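Local coordinates for protein particle-associated lyase (Acinetobacter bacteriophage AP22, PDB 4Y9V) that probably recognises and degrades the capsular polysaccharide of Acinetobacter baumannii as the lyase of the phage tailspike, at residues 466-469 and 470-473. Sequence-based numbering, arbitrary orientation.
Sequences DALR and HWAW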
loop_
_atom_site.group_PDB
_atom_site.type_symbol
_atom_site.label_atom_id
_atom_site.label_comp_id
_atom_site.label_asym_id
_atom_site.label_seq_id
_atom_site.Cartn_x
_atom_site.Cartn_y
_atom_site.Cartn_z
ATOM N N ASP A 466 -14.309 5.141 -25.468
ATOM C CA ASP A 466 -14.457 5.813 -26.779
ATOM C C ASP A 466 -15.206 7.127 -26.668
ATOM O O ASP A 466 -15.026 8.021 -27.513
ATOM C CB ASP A 466 -15.107 4.832 -27.754
ATOM C CG ASP A 466 -14.272 3.597 -27.867
ATOM O OD1 ASP A 466 -13.083 3.705 -28.251
ATOM O OD2 ASP A 466 -14.743 2.490 -27.479
ATOM N N ALA A 467 -16.076 7.254 -25.673
ATOM C CA ALA A 467 -16.833 8.476 -25.426
ATOM C C ALA A 467 -16.995 8.641 -23.923
ATOM O O ALA A 467 -17.110 7.642 -23.196
ATOM C CB ALA A 467 -18.190 8.426 -26.112
ATOM N N LEU A 468 -16.992 9.874 -23.470
ATOM C CA LEU A 468 -17.178 10.222 -22.058
ATOM C C LEU A 468 -17.796 11.585 -22.007
ATOM O O LEU A 468 -17.282 12.520 -22.618
ATOM C CB LEU A 468 -15.806 10.200 -21.346
ATOM C CG LEU A 468 -15.854 10.592 -19.858
ATOM C CD1 LEU A 468 -16.629 9.605 -19.023
ATOM C CD2 LEU A 468 -14.422 10.745 -19.312
ATOM N N ARG A 469 -18.890 11.747 -21.239
ATOM C CA ARG A 469 -19.491 13.058 -21.101
ATOM C C ARG A 469 -18.759 13.924 -20.085
ATOM O O ARG A 469 -18.526 15.111 -20.360
ATOM C CB ARG A 469 -20.980 12.965 -20.729
ATOM C CG ARG A 469 -21.690 14.278 -20.749
ATOM C CD ARG A 469 -23.150 14.240 -20.186
ATOM N NE ARG A 469 -23.157 14.417 -18.656
ATOM C CZ ARG A 469 -24.268 14.847 -18.108
ATOM N NH1 ARG A 469 -25.577 15.181 -18.450
ATOM N NH2 ARG A 469 -24.087 14.985 -16.762
ATOM N N HIS A 470 -18.433 13.387 -18.914
ATOM C CA HIS A 470 -17.802 14.207 -17.879
ATOM C C HIS A 470 -16.923 13.374 -16.965
ATOM O O HIS A 470 -17.211 12.210 -16.678
ATOM C CB HIS A 470 -18.809 15.000 -17.054
ATOM C CG HIS A 470 -19.701 14.197 -16.146
ATOM N ND1 HIS A 470 -20.963 13.819 -16.512
ATOM C CD2 HIS A 470 -19.458 13.729 -14.900
ATOM C CE1 HIS A 470 -21.445 13.126 -15.462
ATOM N NE2 HIS A 470 -20.576 13.050 -14.488
ATOM N N TRP A 471 -15.894 14.049 -16.433
ATOM C CA TRP A 471 -15.116 13.520 -15.318
ATOM C C TRP A 471 -15.813 13.775 -13.981
ATOM O O TRP A 471 -15.916 12.845 -13.175
ATOM C CB TRP A 471 -13.685 14.081 -15.337
ATOM C CG TRP A 471 -12.815 13.391 -16.358
ATOM C CD1 TRP A 471 -12.613 13.742 -17.663
ATOM C CD2 TRP A 471 -12.067 12.209 -16.128
ATOM N NE1 TRP A 471 -11.755 12.836 -18.261
ATOM C CE2 TRP A 471 -11.396 11.879 -17.341
ATOM C CE3 TRP A 471 -11.857 11.390 -15.006
ATOM C CZ2 TRP A 471 -10.564 10.774 -17.458
ATOM C CZ3 TRP A 471 -11.008 10.292 -15.128
ATOM C CH2 TRP A 471 -10.372 9.988 -16.343
ATOM N N ALA A 472 -16.258 14.999 -13.705
ATOM C CA ALA A 472 -16.899 15.328 -12.438
ATOM C C ALA A 472 -18.182 16.129 -12.655
ATOM O O ALA A 472 -18.199 17.070 -13.447
ATOM C CB ALA A 472 -15.959 16.156 -11.555
ATOM N N TRP A 473 -19.211 15.783 -11.873
ATOM C CA TRP A 473 -20.456 16.561 -11.854
ATOM C C TRP A 473 -21.093 16.407 -10.479
ATOM O O TRP A 473 -21.108 15.305 -9.929
ATOM C CB TRP A 473 -21.417 16.088 -12.926
ATOM C CG TRP A 473 -22.627 16.956 -13.092
ATOM C CD1 TRP A 473 -22.699 18.322 -13.076
ATOM C CD2 TRP A 473 -23.964 16.495 -13.355
ATOM N NE1 TRP A 473 -23.984 18.741 -13.303
ATOM C CE2 TRP A 473 -24.787 17.651 -13.478
ATOM C CE3 TRP A 473 -24.555 15.231 -13.489
ATOM C CZ2 TRP A 473 -26.156 17.552 -13.746
ATOM C CZ3 TRP A 473 -25.902 15.135 -13.749
ATOM C CH2 TRP A 473 -26.697 16.298 -13.857
#
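The guanidinium of R469 reaches past the ring of H470 to the indole of W473, an instance of how a chain turning a corner sorts its side chains into an inner and an outer set. R469 and W473, both partly exposed, form the more open side, from which R469 NE gives the buried ring of H470 a hydrogen bond at ND1, 3.1 Å long, nearly straight at 166° and lying close to the planes of both groups. In the conformer described, one of two for R469, the arginine chain bends at its third torsion (chi3 86°), which carries NH2 on over one face of W473, 3.3 Å from CE3 and toward the rim of the ring. The guanidinium then stands steeply to the indole, its plane 78° away, and this conformer makes its cation-pi contact by an edge, with CZ 4.9 Å from the centre of the six-membered ring. Y507 adds its own cation-pi contact to R469, while H470 NE2 is hydrogen-bonded to T438 OG1 and W473 NE1 to S509 OG. Such corners join successive faces of the right-handed parallel beta-helix of pectin lyase-like proteins; here the chain turns at W471, within strand 470-476. The inner side is more enclosed, with L468 and W471 both buried: L468 CD2 sits over the five-membered ring of W471, 3.8 Å from its centre, the two side chains crossing at about a right angle. I436 and P503 pack against both.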